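Protein Pcdhgc3 (Mus musculus, PDB 4ZI8) probably mediates calcium-dependent cell adhesion that may help establish specific neuronal connections, here through its first three extracellular cadherin repeats. Local coordinates at residues S156-F170 against R196-G210. Residues are numbered along the deposited sequence; the frame is centred on the assembly and turned at random.
Sequences SNSLQTYELSHNEYF and REPSVQLVLTALDGG. With CA (calcium ion), chain N.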
loop_
_atom_site.group_PDB
_atom_site.type_symbol
_atom_site.label_atom_id
_atom_site.label_comp_id
_atom_site.label_asym_id
_atom_site.label_seq_id
_atom_site.Cartn_x
_atom_site.Cartn_y
_atom_site.Cartn_z
ATOM N N SER B 156 -12.573 -13.821 32.049
ATOM C CA SER B 156 -11.552 -12.810 32.230
ATOM C C SER B 156 -10.191 -13.391 31.999
ATOM O O SER B 156 -9.245 -12.642 31.793
ATOM C CB SER B 156 -11.639 -12.197 33.620
ATOM O OG SER B 156 -12.705 -11.277 33.654
ATOM N N ASN B 157 -10.086 -14.717 31.987
ATOM C CA ASN B 157 -8.800 -15.361 31.753
ATOM C C ASN B 157 -8.408 -15.445 30.274
ATOM O O ASN B 157 -7.264 -15.800 29.944
ATOM C CB ASN B 157 -8.785 -16.756 32.362
ATOM C CG ASN B 157 -9.026 -16.731 33.866
ATOM O OD1 ASN B 157 -8.614 -15.795 34.550
ATOM N ND2 ASN B 157 -9.743 -17.735 34.379
ATOM N N SER B 158 -9.341 -15.102 29.395
ATOM C CA SER B 158 -9.038 -15.089 27.975
ATOM C C SER B 158 -8.506 -13.718 27.555
ATOM O O SER B 158 -8.331 -12.821 28.387
ATOM C CB SER B 158 -10.268 -15.434 27.150
ATOM O OG SER B 158 -11.256 -14.432 27.348
ATOM N N LEU B 159 -8.258 -13.576 26.263
ATOM C CA LEU B 159 -7.642 -12.354 25.714
ATOM C C LEU B 159 -8.495 -11.133 26.027
ATOM O O LEU B 159 -9.700 -11.136 25.752
ATOM C CB LEU B 159 -7.450 -12.499 24.199
ATOM C CG LEU B 159 -6.737 -11.318 23.498
ATOM C CD1 LEU B 159 -5.341 -11.128 24.030
ATOM C CD2 LEU B 159 -6.657 -11.561 22.019
ATOM N N GLN B 160 -7.888 -10.110 26.629
ATOM C CA GLN B 160 -8.605 -8.879 26.935
ATOM C C GLN B 160 -8.123 -7.660 26.126
ATOM O O GLN B 160 -8.930 -6.801 25.738
ATOM C CB GLN B 160 -8.489 -8.554 28.424
ATOM C CG GLN B 160 -9.177 -9.614 29.315
ATOM C CD GLN B 160 -10.609 -9.925 28.911
ATOM O OE1 GLN B 160 -11.410 -9.020 28.658
ATOM N NE2 GLN B 160 -10.942 -11.220 28.848
ATOM N N THR B 161 -6.821 -7.545 25.910
ATOM C CA THR B 161 -6.363 -6.351 25.224
ATOM C C THR B 161 -4.984 -6.535 24.632
ATOM O O THR B 161 -4.384 -7.606 24.777
ATOM C CB THR B 161 -6.381 -5.133 26.163
ATOM O OG1 THR B 161 -6.333 -3.941 25.362
ATOM C CG2 THR B 161 -5.215 -5.152 27.139
ATOM N N TYR B 162 -4.526 -5.503 23.917
ATOM C CA TYR B 162 -3.205 -5.481 23.303
ATOM C C TYR B 162 -2.536 -4.178 23.655
ATOM O O TYR B 162 -3.222 -3.167 23.849
ATOM C CB TYR B 162 -3.281 -5.583 21.779
ATOM C CG TYR B 162 -3.780 -6.884 21.166
ATOM C CD1 TYR B 162 -5.126 -7.054 20.872
ATOM C CD2 TYR B 162 -2.888 -7.897 20.804
ATOM C CE1 TYR B 162 -5.596 -8.220 20.276
ATOM C CE2 TYR B 162 -3.343 -9.062 20.186
ATOM C CZ TYR B 162 -4.705 -9.215 19.930
ATOM O OH TYR B 162 -5.188 -10.350 19.328
ATOM N N GLU B 163 -1.210 -4.193 23.748
ATOM C CA GLU B 163 -0.454 -2.978 23.947
ATOM C C GLU B 163 0.655 -2.954 22.921
ATOM O O GLU B 163 1.102 -4.009 22.449
ATOM C CB GLU B 163 0.118 -2.890 25.354
ATOM C CG GLU B 163 -0.956 -2.845 26.392
ATOM C CD GLU B 163 -0.424 -2.669 27.788
ATOM O OE1 GLU B 163 0.777 -2.936 28.012
ATOM O OE2 GLU B 163 -1.209 -2.244 28.660
ATOM N N LEU B 164 1.092 -1.747 22.585
ATOM C CA LEU B 164 2.124 -1.555 21.586
ATOM C C LEU B 164 3.291 -0.803 22.204
ATOM O O LEU B 164 3.105 0.130 22.980
ATOM C CB LEU B 164 1.568 -0.809 20.376
ATOM C CG LEU B 164 2.521 -0.631 19.197
ATOM C CD1 LEU B 164 2.814 -1.981 18.515
ATOM C CD2 LEU B 164 1.953 0.420 18.215
ATOM N N SER B 165 4.504 -1.235 21.885
ATOM C CA SER B 165 5.686 -0.545 22.353
ATOM C C SER B 165 5.687 0.944 21.969
ATOM O O SER B 165 5.181 1.349 20.919
ATOM C CB SER B 165 6.930 -1.221 21.777
ATOM O OG SER B 165 6.794 -1.297 20.372
ATOM N N HIS B 166 6.294 1.742 22.826
ATOM C CA HIS B 166 6.408 3.161 22.625
ATOM C C HIS B 166 7.184 3.443 21.336
ATOM O O HIS B 166 8.287 2.943 21.142
ATOM C CB HIS B 166 7.095 3.779 23.830
ATOM C CG HIS B 166 7.274 5.257 23.740
ATOM N ND1 HIS B 166 6.215 6.138 23.800
ATOM C CD2 HIS B 166 8.391 6.016 23.613
ATOM C CE1 HIS B 166 6.674 7.376 23.706
ATOM N NE2 HIS B 166 7.991 7.329 23.597
ATOM N N ASN B 167 6.599 4.231 20.450
ATOM C CA ASN B 167 7.227 4.516 19.164
ATOM C C ASN B 167 6.710 5.843 18.646
ATOM O O ASN B 167 5.725 6.364 19.153
ATOM C CB ASN B 167 6.947 3.397 18.162
ATOM C CG ASN B 167 5.553 3.472 17.587
ATOM O OD1 ASN B 167 5.343 4.025 16.501
ATOM N ND2 ASN B 167 4.580 2.936 18.318
ATOM N N GLU B 168 7.337 6.402 17.627
ATOM C CA GLU B 168 6.942 7.751 17.242
ATOM C C GLU B 168 6.024 7.821 16.023
ATOM O O GLU B 168 5.638 8.921 15.632
ATOM C CB GLU B 168 8.182 8.622 17.008
ATOM C CG GLU B 168 8.892 8.372 15.731
ATOM C CD GLU B 168 10.038 9.373 15.482
ATOM O OE1 GLU B 168 11.216 9.002 15.691
ATOM O OE2 GLU B 168 9.754 10.527 15.077
ATOM N N TYR B 169 5.640 6.686 15.439
ATOM C CA TYR B 169 4.867 6.711 14.193
ATOM C C TYR B 169 3.454 6.141 14.262
ATOM O O TYR B 169 2.562 6.582 13.511
ATOM C CB TYR B 169 5.594 5.939 13.098
ATOM C CG TYR B 169 7.009 6.402 12.831
ATOM C CD1 TYR B 169 7.268 7.537 12.059
ATOM C CD2 TYR B 169 8.081 5.694 13.345
ATOM C CE1 TYR B 169 8.558 7.944 11.822
ATOM C CE2 TYR B 169 9.363 6.090 13.115
ATOM C CZ TYR B 169 9.605 7.210 12.359
ATOM O OH TYR B 169 10.911 7.576 12.156
ATOM N N PHE B 170 3.270 5.137 15.115
ATOM C CA PHE B 170 2.055 4.319 15.121
ATOM C C PHE B 170 1.314 4.342 16.459
ATOM O O PHE B 170 1.917 4.162 17.529
ATOM C CB PHE B 170 2.401 2.869 14.801
ATOM C CG PHE B 170 2.997 2.648 13.436
ATOM C CD1 PHE B 170 2.187 2.573 12.316
ATOM C CD2 PHE B 170 4.356 2.463 13.285
ATOM C CE1 PHE B 170 2.717 2.349 11.075
ATOM C CE2 PHE B 170 4.898 2.253 12.041
ATOM C CZ PHE B 170 4.074 2.182 10.933
ATOM N N ARG B 196 15.233 9.164 7.012
ATOM C CA ARG B 196 15.586 9.375 8.404
ATOM C C ARG B 196 15.637 8.043 9.175
ATOM O O ARG B 196 16.600 7.755 9.870
ATOM C CB ARG B 196 14.601 10.361 9.033
ATOM C CG ARG B 196 14.657 10.450 10.558
ATOM C CD ARG B 196 13.589 11.411 11.101
ATOM N NE ARG B 196 13.586 11.474 12.565
ATOM C CZ ARG B 196 12.703 10.854 13.350
ATOM N NH1 ARG B 196 11.730 10.124 12.815
ATOM N NH2 ARG B 196 12.785 10.970 14.673
ATOM N N GLU B 197 14.610 7.215 9.026
ATOM C CA GLU B 197 14.593 5.917 9.662
ATOM C C GLU B 197 14.012 4.885 8.691
ATOM O O GLU B 197 12.799 4.830 8.508
ATOM C CB GLU B 197 13.779 5.978 10.966
ATOM C CG GLU B 197 14.069 4.840 11.925
ATOM C CD GLU B 197 13.259 4.921 13.222
ATOM O OE1 GLU B 197 12.574 5.947 13.442
ATOM O OE2 GLU B 197 13.312 3.946 14.020
ATOM N N PRO B 198 14.876 4.075 8.057
ATOM C CA PRO B 198 14.403 3.163 7.014
ATOM C C PRO B 198 13.787 1.876 7.545
ATOM O O PRO B 198 13.258 1.076 6.768
ATOM C CB PRO B 198 15.677 2.854 6.218
ATOM C CG PRO B 198 16.771 3.020 7.181
ATOM C CD PRO B 198 16.348 4.134 8.098
ATOM N N SER B 199 13.781 1.700 8.840
ATOM C CA SER B 199 13.128 0.542 9.416
ATOM C C SER B 199 12.701 0.887 10.814
ATOM O O SER B 199 13.291 1.706 11.449
ATOM C CB SER B 199 14.023 -0.680 9.383
ATOM O OG SER B 199 15.035 -0.536 10.301
ATOM N N VAL B 200 11.654 0.240 11.254
ATOM C CA VAL B 200 11.142 0.466 12.559
ATOM C C VAL B 200 10.823 -0.864 13.206
ATOM O O VAL B 200 10.282 -1.721 12.596
ATOM C CB VAL B 200 9.860 1.276 12.507
ATOM C CG1 VAL B 200 9.377 1.574 13.882
ATOM C CG2 VAL B 200 10.083 2.544 11.751
ATOM N N GLN B 201 11.174 -0.995 14.458
ATOM C CA GLN B 201 10.922 -2.218 15.176
ATOM C C GLN B 201 9.914 -1.983 16.284
ATOM O O GLN B 201 10.070 -1.098 17.050
ATOM C CB GLN B 201 12.241 -2.761 15.712
ATOM C CG GLN B 201 13.225 -3.146 14.606
ATOM C CD GLN B 201 13.992 -1.966 13.959
ATOM O OE1 GLN B 201 14.398 -1.029 14.614
ATOM N NE2 GLN B 201 14.210 -2.054 12.671
ATOM N N LEU B 202 8.876 -2.784 16.329
ATOM C CA LEU B 202 7.863 -2.659 17.348
ATOM C C LEU B 202 7.589 -3.986 18.034
ATOM O O LEU B 202 7.944 -4.996 17.541
ATOM C CB LEU B 202 6.553 -2.202 16.745
ATOM C CG LEU B 202 6.508 -1.021 15.825
ATOM C CD1 LEU B 202 5.219 -0.950 15.072
ATOM C CD2 LEU B 202 6.700 0.227 16.629
ATOM N N VAL B 203 6.930 -3.927 19.176
ATOM C CA VAL B 203 6.506 -5.113 19.870
ATOM C C VAL B 203 5.027 -4.977 20.231
ATOM O O VAL B 203 4.648 -4.050 20.870
ATOM C CB VAL B 203 7.292 -5.431 21.152
ATOM C CG1 VAL B 203 6.789 -6.707 21.777
ATOM C CG2 VAL B 203 8.759 -5.577 20.860
ATOM N N LEU B 204 4.228 -5.917 19.765
ATOM C CA LEU B 204 2.826 -6.040 20.128
ATOM C C LEU B 204 2.706 -7.047 21.275
ATOM O O LEU B 204 3.186 -8.185 21.168
ATOM C CB LEU B 204 1.982 -6.515 18.944
ATOM C CG LEU B 204 0.478 -6.744 19.144
ATOM C CD1 LEU B 204 -0.212 -5.440 19.364
ATOM C CD2 LEU B 204 -0.148 -7.524 17.971
ATOM N N THR B 205 2.078 -6.615 22.355
ATOM C CA THR B 205 1.840 -7.469 23.520
ATOM C C THR B 205 0.362 -7.824 23.630
ATOM O O THR B 205 -0.481 -6.938 23.628
ATOM C CB THR B 205 2.299 -6.785 24.788
ATOM O OG1 THR B 205 3.710 -6.606 24.719
ATOM C CG2 THR B 205 1.963 -7.631 26.017
ATOM N N ALA B 206 0.044 -9.115 23.680
ATOM C CA ALA B 206 -1.330 -9.527 23.958
ATOM C C ALA B 206 -1.457 -9.882 25.436
ATOM O O ALA B 206 -0.568 -10.547 25.973
ATOM C CB ALA B 206 -1.707 -10.692 23.113
ATOM N N LEU B 207 -2.520 -9.404 26.088
ATOM C CA LEU B 207 -2.733 -9.642 27.526
ATOM C C LEU B 207 -4.107 -10.240 27.820
ATOM O O LEU B 207 -5.117 -9.834 27.237
ATOM C CB LEU B 207 -2.606 -8.348 28.315
ATOM C CG LEU B 207 -1.270 -7.620 28.190
ATOM C CD1 LEU B 207 -1.524 -6.163 27.763
ATOM C CD2 LEU B 207 -0.507 -7.661 29.497
ATOM N N ASP B 208 -4.152 -11.178 28.754
ATOM C CA ASP B 208 -5.440 -11.666 29.194
ATOM C C ASP B 208 -5.857 -10.804 30.387
ATOM O O ASP B 208 -5.183 -9.827 30.708
ATOM C CB ASP B 208 -5.411 -13.184 29.499
ATOM C CG ASP B 208 -4.561 -13.570 30.712
ATOM O OD1 ASP B 208 -4.284 -12.762 31.619
ATOM O OD2 ASP B 208 -4.188 -14.759 30.767
ATOM N N GLY B 209 -6.969 -11.125 31.042
ATOM C CA GLY B 209 -7.399 -10.319 32.165
ATOM C C GLY B 209 -7.227 -11.049 33.487
ATOM O O GLY B 209 -7.973 -10.824 34.443
ATOM N N GLY B 210 -6.236 -11.923 33.563
ATOM C CA GLY B 210 -5.940 -12.544 34.838
ATOM C C GLY B 210 -5.322 -11.562 35.808
ATOM O O GLY B 210 -5.044 -10.414 35.460
HETATM CA CA CA N . -5.213 -16.824 29.932
HETATM O O HOH W 1 4.361 -4.094 23.569
HETATM O O HOH W 2 8.724 0.308 19.580
HETATM O O HOH W 3 11.555 6.265 15.695
#
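Strands 159-164 and 199-208 pair antiparallel, from Leu-159 with Asp-208 to Leu-164 with Leu-204, within the second cadherin repeat. A classic beta bulge lies where Gln-160 and Thr-161 both face Leu-207, whose O accepts from both backbone N atoms. On the inner face of this beta sandwich, Tyr-162 rests CE2 against Ala-206 CB at 3.7 Å and CD2 against Leu-204. Just past the end of strand 159-164, Ser-165 OG stands between its own backbone N and carbonyl carbon (chi1 53°), where it accepts from Val-203 N at 2.9 Å. Leu-202 CD2 packs on Asn-167 CB at 3.5 Å. Asn-167 OD1 accepts from Tyr-169 N above its carbonyl plane, an Asx turn, and from Phe-170 N on a lone pair, the wider Asx motif. Its ND2 donates to Ser-165 O and Phe-170 O. With an alanine here, both N-H groups would probably lose their acceptor, both carbonyls the amide, and the loop over Leu-202 would be freer to move. Further along, Arg-196 NH2 makes a salt bridge to the syn lone pair of Glu-168 OE1 at 2.7 Å; OE2 also pairs with Arg-190. Tyr-169 OH donates to Glu-197 OE1. At the junction with the first repeat, Asn-119, Asn-121, Asp-151 and Asp-153 complete a calcium site. Arg-214 also meets the Asp-208 carboxylate. The calcium ion binds Asn-157 O at 2.3 Å and Asp-208 OD2 at 2.5 Å.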